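Copper-containing nitrite reductase (Thermus scotoductus, PDB 6HBE) probably reduces nitrite to nitric oxide with electrons from cytochrome c, working as a copper-binding homotrimer with three domains in each chain. Local coordinates at residues 202-207 with 241-246; 214-219 with 265-270; 259-264 with 277-282. All coordinates share one frame; numbering follows the deposited sequence.

Followed from the N terminus, strand 199-208 comes first, and contact 1 closes when 241-246 returns to it with 33 residues in between. Strand 213-217 lies within that excursion, but its partner 265-270 comes only after it, so contacts 1 and 2 cross. Contact 3 opens at 259-264, inside the loop of contact 2, and ends beyond it at 277-282; these two also cross and share strand 260-266. Contacts 1 and 3 are in series, without touching. Contacts 2 and 3 join the neighbouring strands 213-217, 260-266 and 277-282 of one sheet. Contact 1 ties strand 241-243, at one margin of that sheet within the chain, and the turn after it to the other sheet of the domain.

Contact 1 of 3, residues 202-207 with 241-246; sequences IYFLNV and ALAGPS
N206 meets the 241-246 segment with both its side chain and its backbone. Its amide ND2 donates to A243 O at 2.9 Å, with an N-H...O angle of 160°; the acceptor lies close to the amide plane, whereas the donor stands above the plane of the A243 carbonyl. With chi1 at -180°, the side chain swings away from its own N to this position. The backbone O of N206 accepts from S246 N at 2.7 Å. The F204 ring reaches A243 CB obliquely with CE2 (4.1 Å), and L205 CD1 lies 4.0 Å from S246 O. The arrangement belongs to a cupredoxin-like beta sandwich: strand 199-208 is in one sheet, strand 241-243 is at the margin of the other, and F204 packs across on L215 of the facing sheet. Further out, ND2 of N206 also donates to L211 O, and its OD1 receives G208 N, which fixes the rotation of the buried amide. The turn is braced by D247 OD2, bound to G244 N, and P245 O is hydrogen-bonded to T214 OG1 of the second subunit. S246 brings its side chain to about 3 Å from that of H80, a copper ligand.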
ATOM      1  N   ILE C 202     -24.054  -2.061 -13.190  1.00 23.68           N
ATOM      2  CA  ILE C 202     -23.310  -1.326 -12.153  1.00 21.67           C
ATOM      3  C   ILE C 202     -22.242  -0.509 -12.901  1.00 21.33           C
ATOM      4  O   ILE C 202     -21.539  -1.041 -13.768  1.00 20.40           O
ATOM      5  CB  ILE C 202     -22.661  -2.283 -11.120  1.00 23.88           C
ATOM      6  CG1 ILE C 202     -23.741  -3.139 -10.424  1.00 24.04           C
ATOM      7  CG2 ILE C 202     -21.855  -1.509 -10.064  1.00 23.22           C
ATOM      8  CD1 ILE C 202     -23.195  -4.358  -9.709  1.00 26.49           C
ATOM      9  N   TYR C 203     -22.165   0.771 -12.597  1.00 18.43           N
ATOM     10  CA  TYR C 203     -21.157   1.684 -13.150  1.00 18.38           C
ATOM     11  C   TYR C 203     -20.242   2.008 -11.960  1.00 19.68           C
ATOM     12  O   TYR C 203     -20.664   2.717 -11.037  1.00 19.02           O
ATOM     13  CB  TYR C 203     -21.833   2.940 -13.703  1.00 19.53           C
ATOM     14  CG  TYR C 203     -22.804   2.711 -14.872  1.00 20.21           C
ATOM     15  CD1 TYR C 203     -24.106   2.231 -14.651  1.00 22.83           C
ATOM     16  CD2 TYR C 203     -22.434   3.012 -16.177  1.00 21.36           C
ATOM     17  CE1 TYR C 203     -24.998   2.040 -15.706  1.00 23.40           C
ATOM     18  CE2 TYR C 203     -23.313   2.820 -17.253  1.00 22.50           C
ATOM     19  CZ  TYR C 203     -24.595   2.319 -17.007  1.00 24.09           C
ATOM     20  OH  TYR C 203     -25.493   2.129 -18.041  1.00 23.62           O
ATOM     21  N   PHE C 204     -19.009   1.483 -11.980  1.00 19.29           N
ATOM     22  CA  PHE C 204     -18.089   1.573 -10.821  1.00 18.65           C
ATOM     23  C   PHE C 204     -16.836   2.367 -11.167  1.00 19.46           C
ATOM     24  O   PHE C 204     -16.169   2.043 -12.153  1.00 18.22           O
ATOM     25  CB  PHE C 204     -17.679   0.165 -10.376  1.00 18.76           C
ATOM     26  CG  PHE C 204     -16.653   0.153  -9.251  1.00 18.97           C
ATOM     27  CD1 PHE C 204     -16.939   0.755  -8.049  1.00 20.58           C
ATOM     28  CD2 PHE C 204     -15.445  -0.517  -9.388  1.00 20.04           C
ATOM     29  CE1 PHE C 204     -16.029   0.754  -7.011  1.00 21.64           C
ATOM     30  CE2 PHE C 204     -14.538  -0.557  -8.327  1.00 21.51           C
ATOM     31  CZ  PHE C 204     -14.829   0.111  -7.152  1.00 19.53           C
ATOM     32  N   LEU C 205     -16.495   3.367 -10.338  1.00 18.23           N
ATOM     33  CA  LEU C 205     -15.258   4.127 -10.487  1.00 17.54           C
ATOM     34  C   LEU C 205     -14.551   4.145  -9.148  1.00 17.96           C
ATOM     35  O   LEU C 205     -15.119   4.592  -8.144  1.00 18.43           O
ATOM     36  CB  LEU C 205     -15.563   5.569 -10.947  1.00 18.04           C
ATOM     37  CG  LEU C 205     -14.425   6.611 -10.940  1.00 18.54           C
ATOM     38  CD1 LEU C 205     -13.339   6.259 -11.909  1.00 18.75           C
ATOM     39  CD2 LEU C 205     -14.911   8.019 -11.217  1.00 19.82           C
ATOM     40  N   ASN C 206     -13.297   3.690  -9.130  1.00 17.92           N
ATOM     41  CA  ASN C 206     -12.439   3.835  -7.918  1.00 17.17           C
ATOM     42  C   ASN C 206     -11.660   5.126  -8.101  1.00 18.52           C
ATOM     43  O   ASN C 206     -10.745   5.164  -8.939  1.00 19.16           O
ATOM     44  CB  ASN C 206     -11.438   2.659  -7.732  1.00 16.18           C
ATOM     45  CG  ASN C 206     -10.569   2.806  -6.494  1.00 17.18           C
ATOM     46  OD1 ASN C 206     -10.850   3.631  -5.598  1.00 18.12           O
ATOM     47  ND2 ASN C 206      -9.465   2.021  -6.432  1.00 17.87           N
ATOM     48  N   VAL C 207     -11.963   6.159  -7.324  1.00 18.10           N
ATOM     49  CA  VAL C 207     -11.193   7.411  -7.452  1.00 20.46           C
ATOM     50  C   VAL C 207      -9.877   7.358  -6.638  1.00 20.78           C
ATOM     51  O   VAL C 207      -8.992   8.171  -6.841  1.00 19.75           O
ATOM     52  CB  VAL C 207     -11.953   8.707  -7.078  1.00 22.76           C
ATOM     53  CG1 VAL C 207     -13.257   8.855  -7.836  1.00 21.36           C
ATOM     54  CG2 VAL C 207     -12.156   8.855  -5.589  1.00 25.85           C
ATOM     55  N   ALA C 241     -13.661  -7.394  -9.626  1.00 19.33           N
ATOM     56  CA  ALA C 241     -13.299  -6.391 -10.613  1.00 19.70           C
ATOM     57  C   ALA C 241     -12.139  -5.527 -10.063  1.00 19.37           C
ATOM     58  O   ALA C 241     -12.355  -4.650  -9.221  1.00 18.71           O
ATOM     59  CB  ALA C 241     -14.502  -5.528 -10.939  1.00 19.77           C
ATOM     60  N   LEU C 242     -10.924  -5.830 -10.501  1.00 19.51           N
ATOM     61  CA  LEU C 242      -9.697  -5.143 -10.066  1.00 19.65           C
ATOM     62  C   LEU C 242      -9.654  -3.682 -10.629  1.00 18.76           C
ATOM     63  O   LEU C 242      -9.793  -3.483 -11.840  1.00 17.47           O
ATOM     64  CB  LEU C 242      -8.471  -5.939 -10.553  1.00 20.50           C
ATOM     65  CG  LEU C 242      -7.109  -5.293 -10.287  1.00 19.92           C
ATOM     66  CD1 LEU C 242      -6.828  -5.193  -8.792  1.00 20.76           C
ATOM     67  CD2 LEU C 242      -5.991  -6.023 -10.974  1.00 21.92           C
ATOM     68  N   ALA C 243      -9.500  -2.692  -9.747  1.00 17.60           N
ATOM     69  CA  ALA C 243      -9.454  -1.262 -10.140  1.00 17.62           C
ATOM     70  C   ALA C 243      -8.465  -0.468  -9.309  1.00 17.98           C
ATOM     71  O   ALA C 243      -8.675  -0.270  -8.088  1.00 16.63           O
ATOM     72  CB  ALA C 243     -10.849  -0.654 -10.047  1.00 17.88           C
ATOM     73  N   GLY C 244      -7.397   0.016  -9.953  1.00 18.98           N
ATOM     74  CA  GLY C 244      -6.555   1.011  -9.324  1.00 18.81           C
ATOM     75  C   GLY C 244      -7.191   2.382  -9.304  1.00 19.29           C
ATOM     76  O   GLY C 244      -8.310   2.550  -9.808  1.00 18.81           O
ATOM     77  N   PRO C 245      -6.515   3.377  -8.680  1.00 18.32           N
ATOM     78  CA  PRO C 245      -7.057   4.751  -8.711  1.00 19.08           C
ATOM     79  C   PRO C 245      -7.319   5.299 -10.124  1.00 18.85           C
ATOM     80  O   PRO C 245      -6.401   5.336 -10.929  1.00 17.89           O
ATOM     81  CB  PRO C 245      -6.001   5.561  -7.952  1.00 19.04           C
ATOM     82  CG  PRO C 245      -5.435   4.560  -6.985  1.00 18.97           C
ATOM     83  CD  PRO C 245      -5.371   3.269  -7.761  1.00 18.91           C
ATOM     84  N   SER C 246      -8.564   5.762 -10.341  1.00 18.06           N
ATOM     85  CA  SER C 246      -9.147   6.228 -11.638  1.00 18.97           C
ATOM     86  C   SER C 246      -9.464   5.153 -12.664  1.00 20.43           C
ATOM     87  O   SER C 246      -9.868   5.491 -13.806  1.00 21.54           O
ATOM     88  CB  SER C 246      -8.353   7.397 -12.286  1.00 20.00           C
ATOM     89  OG  SER C 246      -9.083   7.945 -13.384  1.00 19.50           O
TER

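Contact 2 of 3, residues 214-219 with 265-270; sequences TLHVVG and VTHVFG. With CU (copper (II) ion), chain E.
H267 turns its ring edge onto one face of H216, the CD2 atoms of H267 and H216 being 3.7 Å apart. The pair is T-shaped: centroids are separated by 5.1 Å and the planes stand at 80°. CG of H216 is anti to the backbone N (chi1 171°), which sets its side chain beside that of H267. At the edge of the H216 ring, near its plane, V265 CG1 packs against CD2 at 3.9 Å. The NE2 of H267 binds the copper at 2.1 Å; H80 and H114 of the third subunit and a water, whose O is 2.0 Å from the metal, complete the coordination. Three histidines and a water at a subunit interface match the type 2 copper site of nitrite reductases. Strand pairing positions H216: H216 N donates to V265 O at 2.7 Å, and V265 N returns a bond to H216 O. Just past the strand end, H267 N donates to T214 O at 2.8 Å. T266 OG1 accepts from V268 N, forming an ST turn, and also from T214 N. The metal-bound water is 2.9 Å from H216 NE2, while H216 ND1 is bonded to Q239 O. H216 is therefore held at both nitrogens as a second-shell partner of the copper, consistent with the second-shell histidine of copper nitrite reductases, which takes part in a water-mediated hydrogen-bond network beside the metal.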
ATOM      1  N   THR C 214     -10.974  -4.285  -5.236  1.00 17.82           N
ATOM      2  CA  THR C 214     -11.423  -5.507  -5.905  1.00 17.63           C
ATOM      3  C   THR C 214     -12.909  -5.664  -5.580  1.00 16.43           C
ATOM      4  O   THR C 214     -13.281  -6.258  -4.559  1.00 17.54           O
ATOM      5  CB  THR C 214     -10.603  -6.784  -5.528  1.00 17.72           C
ATOM      6  OG1 THR C 214     -10.382  -6.839  -4.109  1.00 17.35           O
ATOM      7  CG2 THR C 214      -9.228  -6.755  -6.229  1.00 18.44           C
ATOM      8  N   LEU C 215     -13.759  -5.140  -6.460  1.00 17.37           N
ATOM      9  CA  LEU C 215     -15.218  -5.114  -6.196  1.00 18.98           C
ATOM     10  C   LEU C 215     -15.827  -6.507  -6.311  1.00 18.92           C
ATOM     11  O   LEU C 215     -15.468  -7.250  -7.211  1.00 18.67           O
ATOM     12  CB  LEU C 215     -15.960  -4.155  -7.123  1.00 19.85           C
ATOM     13  CG  LEU C 215     -17.385  -3.770  -6.705  1.00 20.12           C
ATOM     14  CD1 LEU C 215     -17.390  -2.919  -5.457  1.00 21.21           C
ATOM     15  CD2 LEU C 215     -18.084  -3.006  -7.807  1.00 20.54           C
ATOM     16  N   HIS C 216     -16.718  -6.841  -5.378  1.00 17.97           N
ATOM     17  CA  HIS C 216     -17.254  -8.206  -5.219  1.00 19.51           C
ATOM     18  C   HIS C 216     -18.723  -8.138  -4.750  1.00 18.67           C
ATOM     19  O   HIS C 216     -19.079  -7.207  -4.017  1.00 19.64           O
ATOM     20  CB  HIS C 216     -16.385  -8.982  -4.214  1.00 19.34           C
ATOM     21  CG  HIS C 216     -16.946 -10.313  -3.792  1.00 20.48           C
ATOM     22  ND1 HIS C 216     -16.949 -11.429  -4.612  1.00 21.54           N
ATOM     23  CD2 HIS C 216     -17.483 -10.713  -2.612  1.00 21.65           C
ATOM     24  CE1 HIS C 216     -17.481 -12.451  -3.963  1.00 22.05           C
ATOM     25  NE2 HIS C 216     -17.814 -12.044  -2.743  1.00 22.31           N
ATOM     26  N   VAL C 217     -19.552  -9.110  -5.150  1.00 19.53           N
ATOM     27  CA  VAL C 217     -20.902  -9.305  -4.535  1.00 20.57           C
ATOM     28  C   VAL C 217     -21.000 -10.707  -3.908  1.00 20.90           C
ATOM     29  O   VAL C 217     -20.805 -11.689  -4.601  1.00 20.11           O
ATOM     30  CB  VAL C 217     -22.080  -9.102  -5.547  1.00 22.80           C
ATOM     31  CG1 VAL C 217     -23.428  -9.414  -4.871  1.00 24.08           C
ATOM     32  CG2 VAL C 217     -22.131  -7.689  -6.055  1.00 23.92           C
ATOM     33  N   VAL C 218     -21.269 -10.775  -2.592  1.00 21.49           N
ATOM     34  CA  VAL C 218     -21.384 -12.056  -1.862  1.00 22.49           C
ATOM     35  C   VAL C 218     -22.650 -12.757  -2.346  1.00 23.04           C
ATOM     36  O   VAL C 218     -23.753 -12.210  -2.218  1.00 21.34           O
ATOM     37  CB  VAL C 218     -21.467 -11.840  -0.326  1.00 23.21           C
ATOM     38  CG1 VAL C 218     -21.482 -13.176   0.430  1.00 23.29           C
ATOM     39  CG2 VAL C 218     -20.308 -10.975   0.166  1.00 24.67           C
ATOM     40  N   GLY C 219     -22.481 -13.948  -2.924  1.00 22.82           N
ATOM     41  CA  GLY C 219     -23.571 -14.683  -3.553  1.00 23.02           C
ATOM     42  C   GLY C 219     -23.688 -14.420  -5.034  1.00 22.69           C
ATOM     43  O   GLY C 219     -24.662 -14.838  -5.665  1.00 23.13           O
ATOM     44  N   VAL C 265     -18.978  -5.327  -1.780  1.00 20.18           N
ATOM     45  CA  VAL C 265     -17.791  -5.114  -0.938  1.00 22.12           C
ATOM     46  C   VAL C 265     -16.538  -5.088  -1.820  1.00 20.58           C
ATOM     47  O   VAL C 265     -16.515  -5.671  -2.955  1.00 20.03           O
ATOM     48  CB  VAL C 265     -17.723  -6.202   0.184  1.00 22.63           C
ATOM     49  CG1 VAL C 265     -17.411  -7.573  -0.383  1.00 23.71           C
ATOM     50  CG2 VAL C 265     -16.742  -5.834   1.312  1.00 23.10           C
ATOM     51  N   THR C 266     -15.513  -4.397  -1.317  1.00 19.20           N
ATOM     52  CA  THR C 266     -14.154  -4.537  -1.857  1.00 18.11           C
ATOM     53  C   THR C 266     -13.438  -5.645  -1.101  1.00 19.50           C
ATOM     54  O   THR C 266     -13.398  -5.669   0.146  1.00 18.85           O
ATOM     55  CB  THR C 266     -13.282  -3.235  -1.824  1.00 17.48           C
ATOM     56  OG1 THR C 266     -11.936  -3.580  -2.168  1.00 16.01           O
ATOM     57  CG2 THR C 266     -13.276  -2.557  -0.444  1.00 17.58           C
ATOM     58  N   HIS C 267     -12.794  -6.544  -1.832  1.00 18.48           N
ATOM     59  CA  HIS C 267     -12.082  -7.664  -1.184  1.00 17.85           C
ATOM     60  C   HIS C 267     -10.677  -7.269  -0.638  1.00 17.56           C
ATOM     61  O   HIS C 267      -9.967  -8.109  -0.117  1.00 17.48           O
ATOM     62  CB  HIS C 267     -12.060  -8.921  -2.070  1.00 18.36           C
ATOM     63  CG  HIS C 267     -12.677 -10.119  -1.399  1.00 18.86           C
ATOM     64  ND1 HIS C 267     -12.007 -10.884  -0.478  1.00 18.34           N
ATOM     65  CD2 HIS C 267     -13.935 -10.635  -1.474  1.00 19.74           C
ATOM     66  CE1 HIS C 267     -12.807 -11.843  -0.038  1.00 19.83           C
ATOM     67  NE2 HIS C 267     -13.984 -11.708  -0.621  1.00 19.73           N
ATOM     68  N   VAL C 268     -10.317  -5.978  -0.736  1.00 16.43           N
ATOM     69  CA  VAL C 268      -9.166  -5.422  -0.042  1.00 17.73           C
ATOM     70  C   VAL C 268      -9.691  -5.129   1.382  1.00 17.29           C
ATOM     71  O   VAL C 268     -10.258  -4.021   1.661  1.00 18.48           O
ATOM     72  CB  VAL C 268      -8.614  -4.147  -0.726  1.00 17.56           C
ATOM     73  CG1 VAL C 268      -7.416  -3.595   0.053  1.00 17.84           C
ATOM     74  CG2 VAL C 268      -8.227  -4.454  -2.174  1.00 18.18           C
ATOM     75  N   PHE C 269      -9.569  -6.134   2.244  1.00 17.59           N
ATOM     76  CA  PHE C 269     -10.383  -6.161   3.489  1.00 17.98           C
ATOM     77  C   PHE C 269      -9.946  -5.137   4.542  1.00 18.98           C
ATOM     78  O   PHE C 269     -10.779  -4.742   5.343  1.00 18.43           O
ATOM     79  CB  PHE C 269     -10.480  -7.582   4.080  1.00 18.98           C
ATOM     80  CG  PHE C 269     -11.609  -8.443   3.533  1.00 18.49           C
ATOM     81  CD1 PHE C 269     -12.571  -7.968   2.624  1.00 20.68           C
ATOM     82  CD2 PHE C 269     -11.713  -9.752   3.949  1.00 19.17           C
ATOM     83  CE1 PHE C 269     -13.594  -8.787   2.148  1.00 20.03           C
ATOM     84  CE2 PHE C 269     -12.748 -10.576   3.495  1.00 20.53           C
ATOM     85  CZ  PHE C 269     -13.692 -10.101   2.600  1.00 18.73           C
ATOM     86  N   GLY C 270      -8.702  -4.634   4.474  1.00 18.00           N
ATOM     87  CA  GLY C 270      -8.302  -3.489   5.296  1.00 19.64           C
ATOM     88  C   GLY C 270      -8.926  -2.149   4.907  1.00 20.08           C
ATOM     89  O   GLY C 270      -8.815  -1.176   5.667  1.00 22.18           O
TER
HETATM   90 CU    CU E 501     -15.487 -13.078  -0.278  1.00 22.07          CU
HETATM   91  O   HOH W   1     -17.452 -13.055  -0.026  1.00 28.92           O

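Contact 3 of 3, residues 259-264 with 277-282; sequences EGDYTL and LGILRA
D261 and R281 lie side by side on one face of the sheet, their carboxylate and guanidinium planes only 11° apart. R281 grips the carboxylate side-on: NE donates to D261 OD1 at 2.8 Å and NH2 to D261 OD2 at 3.0 Å, each carboxylate oxygen accepting on its syn lone pair, and both bonds almost straight. The bend at chi3 (-74°) brings NE and NH2 alongside the carboxylate of D261, which leans across from the adjacent strand. I279 crosses the acid obliquely, its CG2 packing 3.5 Å from D261 CG, and T263 CG2 likewise meets L277 CD2 at 3.8 Å. The other face carries Y262, L264, L280 and A282, turned toward the sandwich core. There the methyl of A282 sits at the edge of the Y262 ring, CB to CE1 3.8 Å, and L280 CB rests 3.3 Å from Y262 O. Strands 260-264 and 277-282 pair antiparallel, with hydrogen-bonded pairs at G260/A282, Y262/L280 and L264/G278, and axes at 151°. Q85 and R88 of the third subunit bond to backbone carbonyls of D261 and E259. On the partly exposed face, the two-pronged salt bridge would probably offset both charges and fix the rotation of the guanidinium.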
ATOM      1  N   GLU C 259     -34.230 -15.063  -2.546  1.00 24.36           N
ATOM      2  CA  GLU C 259     -34.311 -13.857  -1.728  1.00 25.11           C
ATOM      3  C   GLU C 259     -33.194 -13.806  -0.657  1.00 24.97           C
ATOM      4  O   GLU C 259     -32.695 -14.842  -0.224  1.00 23.26           O
ATOM      5  CB  GLU C 259     -35.669 -13.787  -0.994  1.00 25.85           C
ATOM      6  CG  GLU C 259     -36.880 -13.636  -1.907  1.00 27.69           C
ATOM      7  CD  GLU C 259     -38.185 -13.376  -1.149  1.00 30.79           C
ATOM      8  OE1 GLU C 259     -38.448 -14.039  -0.125  1.00 32.64           O
ATOM      9  OE2 GLU C 259     -38.949 -12.485  -1.568  1.00 30.98           O
ATOM     10  N   GLY C 260     -32.879 -12.589  -0.207  1.00 23.22           N
ATOM     11  CA  GLY C 260     -31.917 -12.345   0.846  1.00 22.60           C
ATOM     12  C   GLY C 260     -30.901 -11.268   0.471  1.00 22.52           C
ATOM     13  O   GLY C 260     -30.979 -10.651  -0.592  1.00 22.49           O
ATOM     14  N   ASP C 261     -29.949 -11.047   1.366  1.00 21.55           N
ATOM     15  CA  ASP C 261     -28.951  -9.981   1.184  1.00 23.11           C
ATOM     16  C   ASP C 261     -27.768 -10.460   0.311  1.00 23.57           C
ATOM     17  O   ASP C 261     -27.223 -11.530   0.552  1.00 22.16           O
ATOM     18  CB  ASP C 261     -28.431  -9.513   2.547  1.00 24.34           C
ATOM     19  CG  ASP C 261     -29.420  -8.662   3.310  1.00 25.25           C
ATOM     20  OD1 ASP C 261     -30.521  -8.341   2.773  1.00 26.28           O
ATOM     21  OD2 ASP C 261     -29.097  -8.300   4.477  1.00 24.53           O
ATOM     22  N   TYR C 262     -27.405  -9.656  -0.694  1.00 22.43           N
ATOM     23  CA  TYR C 262     -26.257  -9.880  -1.531  1.00 21.84           C
ATOM     24  C   TYR C 262     -25.334  -8.680  -1.291  1.00 22.38           C
ATOM     25  O   TYR C 262     -25.650  -7.562  -1.710  1.00 22.38           O
ATOM     26  CB  TYR C 262     -26.673  -9.964  -3.012  1.00 21.86           C
ATOM     27  CG  TYR C 262     -27.505 -11.204  -3.384  1.00 21.90           C
ATOM     28  CD1 TYR C 262     -28.893 -11.213  -3.230  1.00 22.33           C
ATOM     29  CD2 TYR C 262     -26.902 -12.336  -3.897  1.00 21.25           C
ATOM     30  CE1 TYR C 262     -29.659 -12.344  -3.564  1.00 21.88           C
ATOM     31  CE2 TYR C 262     -27.637 -13.493  -4.223  1.00 22.39           C
ATOM     32  CZ  TYR C 262     -29.026 -13.481  -4.069  1.00 22.35           C
ATOM     33  OH  TYR C 262     -29.778 -14.596  -4.407  1.00 22.40           O
ATOM     34  N   THR C 263     -24.244  -8.912  -0.562  1.00 22.74           N
ATOM     35  CA  THR C 263     -23.422  -7.822  -0.022  1.00 23.00           C
ATOM     36  C   THR C 263     -22.407  -7.341  -1.079  1.00 21.96           C
ATOM     37  O   THR C 263     -21.650  -8.142  -1.616  1.00 20.79           O
ATOM     38  CB  THR C 263     -22.749  -8.281   1.287  1.00 24.22           C
ATOM     39  OG1 THR C 263     -23.754  -8.463   2.288  1.00 25.44           O
ATOM     40  CG2 THR C 263     -21.747  -7.276   1.798  1.00 26.31           C
ATOM     41  N   LEU C 264     -22.363  -6.034  -1.306  1.00 19.73           N
ATOM     42  CA  LEU C 264     -21.380  -5.389  -2.195  1.00 20.25           C
ATOM     43  C   LEU C 264     -20.180  -4.956  -1.349  1.00 21.49           C
ATOM     44  O   LEU C 264     -20.338  -4.265  -0.317  1.00 19.60           O
ATOM     45  CB  LEU C 264     -22.013  -4.158  -2.848  1.00 22.78           C
ATOM     46  CG  LEU C 264     -21.150  -3.336  -3.796  1.00 25.09           C
ATOM     47  CD1 LEU C 264     -20.948  -4.128  -5.093  1.00 25.15           C
ATOM     48  CD2 LEU C 264     -21.767  -1.959  -4.078  1.00 28.70           C
ATOM     49  N   LEU C 277     -18.528  -1.198   2.301  1.00 19.27           N
ATOM     50  CA  LEU C 277     -19.361  -2.389   2.310  1.00 20.03           C
ATOM     51  C   LEU C 277     -20.822  -1.868   2.273  1.00 19.77           C
ATOM     52  O   LEU C 277     -21.142  -0.893   2.971  1.00 19.49           O
ATOM     53  CB  LEU C 277     -19.083  -3.223   3.587  1.00 20.13           C
ATOM     54  CG  LEU C 277     -19.806  -4.597   3.750  1.00 20.92           C
ATOM     55  CD1 LEU C 277     -18.999  -5.619   4.556  1.00 22.36           C
ATOM     56  CD2 LEU C 277     -21.227  -4.454   4.325  1.00 21.81           C
ATOM     57  N   GLY C 278     -21.661  -2.462   1.424  1.00 19.65           N
ATOM     58  CA  GLY C 278     -23.117  -2.135   1.344  1.00 21.50           C
ATOM     59  C   GLY C 278     -23.957  -3.376   1.032  1.00 22.35           C
ATOM     60  O   GLY C 278     -23.387  -4.468   0.835  1.00 21.33           O
ATOM     61  N   ILE C 279     -25.288  -3.234   1.034  1.00 20.94           N
ATOM     62  CA  ILE C 279     -26.214  -4.393   0.909  1.00 21.56           C
ATOM     63  C   ILE C 279     -27.203  -4.168  -0.240  1.00 20.81           C
ATOM     64  O   ILE C 279     -27.843  -3.114  -0.280  1.00 22.00           O
ATOM     65  CB  ILE C 279     -27.026  -4.620   2.210  1.00 23.73           C
ATOM     66  CG1 ILE C 279     -26.108  -5.039   3.349  1.00 23.85           C
ATOM     67  CG2 ILE C 279     -28.102  -5.710   2.025  1.00 24.22           C
ATOM     68  CD1 ILE C 279     -26.719  -4.984   4.741  1.00 23.29           C
ATOM     69  N   LEU C 280     -27.311  -5.146  -1.154  1.00 20.22           N
ATOM     70  CA  LEU C 280     -28.429  -5.276  -2.101  1.00 21.41           C
ATOM     71  C   LEU C 280     -29.458  -6.257  -1.484  1.00 21.66           C
ATOM     72  O   LEU C 280     -29.169  -7.433  -1.340  1.00 21.96           O
ATOM     73  CB  LEU C 280     -27.928  -5.819  -3.440  1.00 22.86           C
ATOM     74  CG  LEU C 280     -26.689  -5.112  -4.042  1.00 22.73           C
ATOM     75  CD1 LEU C 280     -26.297  -5.719  -5.367  1.00 22.68           C
ATOM     76  CD2 LEU C 280     -26.898  -3.619  -4.182  1.00 23.90           C
ATOM     77  N   ARG C 281     -30.636  -5.763  -1.094  1.00 22.83           N
ATOM     78  CA  ARG C 281     -31.618  -6.573  -0.361  1.00 23.27           C
ATOM     79  C   ARG C 281     -32.679  -7.084  -1.321  1.00 24.10           C
ATOM     80  O   ARG C 281     -33.564  -6.328  -1.744  1.00 22.89           O
ATOM     81  CB  ARG C 281     -32.224  -5.767   0.796  1.00 24.16           C
ATOM     82  CG  ARG C 281     -33.204  -6.558   1.692  1.00 24.84           C
ATOM     83  CD  ARG C 281     -33.274  -5.965   3.098  1.00 24.88           C
ATOM     84  NE  ARG C 281     -32.086  -6.274   3.896  1.00 24.60           N
ATOM     85  CZ  ARG C 281     -31.779  -5.728   5.086  1.00 27.25           C
ATOM     86  NH1 ARG C 281     -32.538  -4.774   5.664  1.00 27.56           N
ATOM     87  NH2 ARG C 281     -30.686  -6.145   5.734  1.00 26.95           N
ATOM     88  N   ALA C 282     -32.579  -8.376  -1.666  1.00 23.97           N
ATOM     89  CA  ALA C 282     -33.407  -8.971  -2.713  1.00 24.49           C
ATOM     90  C   ALA C 282     -34.705  -9.503  -2.089  1.00 25.59           C
ATOM     91  O   ALA C 282     -34.660 -10.325  -1.144  1.00 25.16           O
ATOM     92  CB  ALA C 282     -32.656 -10.081  -3.442  1.00 24.66           C
TER